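Local structure of M152 protein (Murid herpesvirus 1, 4G59) at residues Y82-N87 / V95-R100; T109-Q112 / N117-T120. The protein is an MHC class I-like viral glycoprotein, probably an immunoevasin that binds RAE-1 family NKG2D ligands and so shields infected cells from natural killer cells. All coordinates share one frame; numbering follows the deposited sequence.

Interaction 1. Residues Y82-N87 / V95-R100; sequences YEYIMN and VVFEYR
Tyr84, near the C-terminal end of helix 68-89, brings CD2 and CE2 of its ring to the edge of the Phe97 ring on strand 95-103. The phenylalanine atoms they touch are CE2 and CZ. Tyr84 CE2 lies 3.9 Å from Phe97 CZ, and Tyr84 CD2 is 4.0 Å from Phe97 CE2. Seen from the phenylalanine this is an approach at the ring edge, close to its plane; the two side chains cross obliquely and do not stack. The tyrosine reaches across because its CG is trans to the backbone N (chi1 176°), which throws the ring out from the helix toward the strand. Phe97, with CG trans to its carbonyl carbon instead (chi1 -79°), offers its far edge. Ile85, the next residue of the helix, starts off to one side of the strand, but its chain bends back so that its delta methyl comes within 4.3 Å of the Val95 methyl: Ile85 CD1 to Val95 CG1. No hydrogen bond links the two segments, so the contact is purely apolar, and all four residues are buried. Beyond it the tyrosine hydroxyl meets the side-chain amide of Gln112, probably in a hydrogen bond, while Tyr148 stacks on the Tyr84 ring and Phe80 meets Phe97 edge-to-face. With alternate strand residues, Val95 and Phe97, facing the helix, this is how one helical wall rests on the sheet floor of the MHC class I-like platform.

Interaction 2. Residues T109-Q112 / N117-T120; sequences TVLQ and NTLT
Gln112 and Thr120 pair across the hairpin of strands 106-114 and 117-123, and backbone hydrogen bonds set the geometry. Gln112 N donates to Thr120 O over 3.2 Å, lying in the carbonyl plane. The return bond comes one residue early: Leu119 N, not Thr120 N, gives the shorter link to Gln112 O, at 2.9 Å. Leu119 also has a helix-like psi of -42°. Two consecutive residues thus sit opposite Gln112, the geometry of a classic beta bulge. It lies in the antiparallel sheet that floors the MHC class I-like platform, and the short strand segments run 124° apart. Weaker CA-H...O contacts flank these bonds, with Leu111 CA 3.5 Å from Thr120 O and Thr118 CA 3.6 Å from Gln112 O. A water lies between the strands, 2.7 Å from Val110 O and 2.9 Å from Thr120 OG1. That hydroxyl, placed between its backbone N and carbonyl carbon (chi1 58°), is turned toward Gln112, whose CB is 3.1 Å from Thr120 OG1. The extended glutamine chain runs slantwise past Thr120 and Leu119, on the same face of the sheet as Thr120. Apolar contact is slight: Leu111 and Thr118 draw near through a methyl each. Just ahead of the bulge, Asn117 ND2 hydrogen-bonds a polar side chain of another protein chain.

How the interactions relate
Interaction 1 closes before interaction 2 opens along the chain, yet their centres lie only 10 Å apart, because strands 95-103 and 106-114 are neighbours in one sheet. A backbone bond joins them, probably from Leu111 N to Glu98 O at 2.7 Å. Gln112 is the main side-chain link: its CG packs 3.5 Å from Phe97 CZ, and its amide end meets the Tyr84 hydroxyl in a probable hydrogen bond, although the amide's orientation is uncertain. Tyr99 CD1 and Val110 CG2, 3.5 Å apart, extend the packing. The helix of 82-87 is thereby tied, through Phe97 and Gln112, to the bulged hairpin of interaction 2.

Interaction 1. Residues Y82-N87 / V95-R100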
loop_
_atom_site.group_PDB
_atom_site.type_symbol
_atom_site.label_atom_id
_atom_site.label_comp_id
_atom_site.label_asym_id
_atom_site.label_seq_id
_atom_site.Cartn_x
_atom_site.Cartn_y
_atom_site.Cartn_z
ATOM N N TYR B 82 6.127 7.350 -19.871
ATOM C CA TYR B 82 5.750 8.706 -20.263
ATOM C C TYR B 82 5.230 8.744 -21.703
ATOM O O TYR B 82 4.144 9.273 -21.949
ATOM C CB TYR B 82 6.912 9.685 -20.082
ATOM C CG TYR B 82 6.690 11.025 -20.752
ATOM C CD1 TYR B 82 5.796 11.948 -20.226
ATOM C CD2 TYR B 82 7.374 11.368 -21.912
ATOM C CE1 TYR B 82 5.588 13.174 -20.837
ATOM C CE2 TYR B 82 7.170 12.590 -22.529
ATOM C CZ TYR B 82 6.275 13.486 -21.987
ATOM O OH TYR B 82 6.059 14.702 -22.593
ATOM N N GLU B 83 5.993 8.191 -22.648
ATOM C CA GLU B 83 5.522 8.083 -24.033
ATOM C C GLU B 83 4.177 7.368 -24.094
ATOM O O GLU B 83 3.238 7.876 -24.693
ATOM C CB GLU B 83 6.514 7.336 -24.926
ATOM C CG GLU B 83 7.947 7.819 -24.856
ATOM C CD GLU B 83 8.141 9.219 -25.391
ATOM O OE1 GLU B 83 7.597 9.526 -26.470
ATOM O OE2 GLU B 83 8.852 10.012 -24.734
ATOM N N TYR B 84 4.097 6.193 -23.467
ATOM C CA TYR B 84 2.895 5.364 -23.514
ATOM C C TYR B 84 1.672 6.150 -23.089
ATOM O O TYR B 84 0.669 6.174 -23.805
ATOM C CB TYR B 84 3.063 4.154 -22.603
ATOM C CG TYR B 84 1.848 3.257 -22.475
ATOM C CD1 TYR B 84 0.961 3.082 -23.522
ATOM C CD2 TYR B 84 1.600 2.574 -21.294
ATOM C CE1 TYR B 84 -0.142 2.247 -23.397
ATOM C CE2 TYR B 84 0.496 1.745 -21.157
ATOM C CZ TYR B 84 -0.369 1.588 -22.205
ATOM O OH TYR B 84 -1.459 0.762 -22.066
ATOM N N ILE B 85 1.772 6.793 -21.926
ATOM C CA ILE B 85 0.663 7.553 -21.357
ATOM C C ILE B 85 0.209 8.704 -22.270
ATOM O O ILE B 85 -0.992 8.842 -22.555
ATOM C CB ILE B 85 1.009 8.074 -19.939
ATOM C CG1 ILE B 85 0.800 6.975 -18.902
ATOM C CG2 ILE B 85 0.166 9.295 -19.589
ATOM C CD1 ILE B 85 -0.638 6.490 -18.821
ATOM N N MET B 86 1.165 9.511 -22.733
ATOM C CA MET B 86 0.864 10.635 -23.619
ATOM C C MET B 86 0.287 10.195 -24.977
ATOM O O MET B 86 -0.757 10.691 -25.393
ATOM C CB MET B 86 2.100 11.525 -23.824
ATOM C CG MET B 86 2.611 12.221 -22.561
ATOM S SD MET B 86 1.371 13.185 -21.662
ATOM C CE MET B 86 1.237 14.642 -22.698
ATOM N N ASN B 87 0.961 9.264 -25.652
ATOM C CA ASN B 87 0.556 8.797 -26.982
ATOM C C ASN B 87 -0.723 7.954 -27.055
ATOM O O ASN B 87 -1.386 7.937 -28.087
ATOM C CB ASN B 87 1.690 8.014 -27.650
ATOM C CG ASN B 87 2.960 8.827 -27.800
ATOM O OD1 ASN B 87 2.968 10.039 -27.583
ATOM N ND2 ASN B 87 4.045 8.160 -28.186
ATOM N N VAL B 95 -0.521 4.003 -13.677
ATOM C CA VAL B 95 -0.324 2.691 -14.288
ATOM C C VAL B 95 0.866 2.013 -13.620
ATOM O O VAL B 95 1.777 2.700 -13.127
ATOM C CB VAL B 95 -0.069 2.805 -15.826
ATOM C CG1 VAL B 95 1.105 3.701 -16.124
ATOM C CG2 VAL B 95 0.167 1.448 -16.442
ATOM N N VAL B 96 0.866 0.678 -13.573
ATOM C CA VAL B 96 2.040 -0.044 -13.050
ATOM C C VAL B 96 2.579 -1.040 -14.067
ATOM O O VAL B 96 1.808 -1.753 -14.719
ATOM C CB VAL B 96 1.737 -0.811 -11.712
ATOM C CG1 VAL B 96 3.020 -1.427 -11.118
ATOM C CG2 VAL B 96 1.075 0.087 -10.700
ATOM N N PHE B 97 3.901 -1.112 -14.177
ATOM C CA PHE B 97 4.541 -2.217 -14.899
ATOM C C PHE B 97 5.392 -3.068 -13.971
ATOM O O PHE B 97 6.220 -2.552 -13.210
ATOM C CB PHE B 97 5.385 -1.699 -16.070
ATOM C CG PHE B 97 4.564 -1.354 -17.273
ATOM C CD1 PHE B 97 4.296 -2.323 -18.249
ATOM C CD2 PHE B 97 4.014 -0.083 -17.424
ATOM C CE1 PHE B 97 3.522 -2.030 -19.358
ATOM C CE2 PHE B 97 3.225 0.205 -18.549
ATOM C CZ PHE B 97 2.988 -0.777 -19.514
ATOM N N GLU B 98 5.195 -4.376 -14.058
ATOM C CA GLU B 98 5.899 -5.320 -13.205
ATOM C C GLU B 98 6.722 -6.287 -14.056
ATOM O O GLU B 98 6.159 -7.041 -14.865
ATOM C CB GLU B 98 4.869 -6.091 -12.409
ATOM C CG GLU B 98 5.413 -6.931 -11.308
ATOM C CD GLU B 98 4.352 -7.221 -10.277
ATOM O OE1 GLU B 98 3.640 -6.266 -9.878
ATOM O OE2 GLU B 98 4.229 -8.404 -9.892
ATOM N N TYR B 99 8.046 -6.259 -13.894
ATOM C CA TYR B 99 8.923 -7.201 -14.584
ATOM C C TYR B 99 9.420 -8.279 -13.624
ATOM O O TYR B 99 10.238 -8.005 -12.747
ATOM C CB TYR B 99 10.126 -6.470 -15.182
ATOM C CG TYR B 99 9.774 -5.396 -16.189
ATOM C CD1 TYR B 99 9.805 -5.652 -17.559
ATOM C CD2 TYR B 99 9.415 -4.126 -15.769
ATOM C CE1 TYR B 99 9.489 -4.652 -18.481
ATOM C CE2 TYR B 99 9.106 -3.141 -16.662
ATOM C CZ TYR B 99 9.144 -3.396 -18.019
ATOM O OH TYR B 99 8.831 -2.379 -18.889
ATOM N N ARG B 100 8.926 -9.504 -13.770
ATOM C CA ARG B 100 9.403 -10.579 -12.915
ATOM C C ARG B 100 10.461 -11.363 -13.684
ATOM O O ARG B 100 10.130 -12.085 -14.633
ATOM C CB ARG B 100 8.257 -11.480 -12.480
ATOM C CG ARG B 100 8.647 -12.455 -11.393
ATOM C CD ARG B 100 7.426 -13.024 -10.680
ATOM N NE ARG B 100 7.707 -14.314 -10.055
ATOM C CZ ARG B 100 7.719 -15.460 -10.728
ATOM N NH1 ARG B 100 7.474 -15.462 -12.034
ATOM N NH2 ARG B 100 7.980 -16.599 -10.105
#

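Interaction 2. Residues T109-Q112 / N117-T120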
loop_
_atom_site.group_PDB
_atom_site.type_symbol
_atom_site.label_atom_id
_atom_site.label_comp_id
_atom_site.label_asym_id
_atom_site.label_seq_id
_atom_site.Cartn_x
_atom_site.Cartn_y
_atom_site.Cartn_z
ATOM N N THR B 109 8.756 -12.050 -17.120
ATOM C CA THR B 109 7.316 -11.924 -17.295
ATOM C C THR B 109 6.958 -10.468 -17.005
ATOM O O THR B 109 7.375 -9.907 -15.987
ATOM C CB THR B 109 6.536 -12.857 -16.363
ATOM O OG1 THR B 109 6.750 -14.211 -16.770
ATOM C CG2 THR B 109 5.055 -12.565 -16.445
ATOM N N VAL B 110 6.198 -9.849 -17.903
ATOM C CA VAL B 110 5.810 -8.454 -17.714
ATOM C C VAL B 110 4.316 -8.347 -17.431
ATOM O O VAL B 110 3.486 -8.829 -18.211
ATOM C CB VAL B 110 6.196 -7.592 -18.932
ATOM C CG1 VAL B 110 5.946 -6.106 -18.666
ATOM C CG2 VAL B 110 7.654 -7.826 -19.288
ATOM N N LEU B 111 3.973 -7.720 -16.309
ATOM C CA LEU B 111 2.573 -7.453 -15.995
ATOM C C LEU B 111 2.286 -5.957 -16.056
ATOM O O LEU B 111 3.135 -5.142 -15.690
ATOM C CB LEU B 111 2.227 -7.978 -14.605
ATOM C CG LEU B 111 2.331 -9.474 -14.379
ATOM C CD1 LEU B 111 2.157 -9.780 -12.895
ATOM C CD2 LEU B 111 1.270 -10.161 -15.175
ATOM N N GLN B 112 1.081 -5.611 -16.497
ATOM C CA GLN B 112 0.632 -4.221 -16.575
ATOM C C GLN B 112 -0.651 -4.130 -15.767
ATOM O O GLN B 112 -1.577 -4.921 -15.996
ATOM C CB GLN B 112 0.349 -3.828 -18.036
ATOM C CG GLN B 112 0.051 -2.338 -18.282
ATOM C CD GLN B 112 -0.421 -2.054 -19.721
ATOM O OE1 GLN B 112 -0.366 -2.927 -20.596
ATOM N NE2 GLN B 112 -0.896 -0.838 -19.957
ATOM N N ASN B 117 -6.492 -3.516 -11.413
ATOM C CA ASN B 117 -6.790 -4.559 -12.401
ATOM C C ASN B 117 -5.572 -4.891 -13.244
ATOM O O ASN B 117 -4.925 -3.984 -13.760
ATOM C CB ASN B 117 -7.914 -4.116 -13.358
ATOM C CG ASN B 117 -9.251 -3.914 -12.664
ATOM O OD1 ASN B 117 -9.731 -4.782 -11.927
ATOM N ND2 ASN B 117 -9.865 -2.753 -12.904
ATOM N N THR B 118 -5.282 -6.182 -13.408
ATOM C CA THR B 118 -4.265 -6.631 -14.364
ATOM C C THR B 118 -4.831 -6.678 -15.794
ATOM O O THR B 118 -5.792 -7.394 -16.056
ATOM C CB THR B 118 -3.711 -8.016 -13.995
ATOM O OG1 THR B 118 -3.177 -7.977 -12.665
ATOM C CG2 THR B 118 -2.605 -8.424 -14.955
ATOM N N LEU B 119 -4.228 -5.917 -16.711
ATOM C CA LEU B 119 -4.687 -5.858 -18.098
ATOM C C LEU B 119 -3.968 -6.826 -19.035
ATOM O O LEU B 119 -4.603 -7.435 -19.897
ATOM C CB LEU B 119 -4.510 -4.453 -18.658
ATOM C CG LEU B 119 -4.851 -3.289 -17.740
ATOM C CD1 LEU B 119 -4.416 -1.979 -18.372
ATOM C CD2 LEU B 119 -6.333 -3.294 -17.430
ATOM N N THR B 120 -2.646 -6.938 -18.897
ATOM C CA THR B 120 -1.853 -7.745 -19.817
ATOM C C THR B 120 -0.744 -8.550 -19.131
ATOM O O THR B 120 -0.117 -8.069 -18.172
ATOM C CB THR B 120 -1.188 -6.867 -20.895
ATOM O OG1 THR B 120 -0.371 -5.874 -20.269
ATOM C CG2 THR B 120 -2.210 -6.176 -21.760
HETATM O O HOH W 1 2.195 -6.992 -19.678
#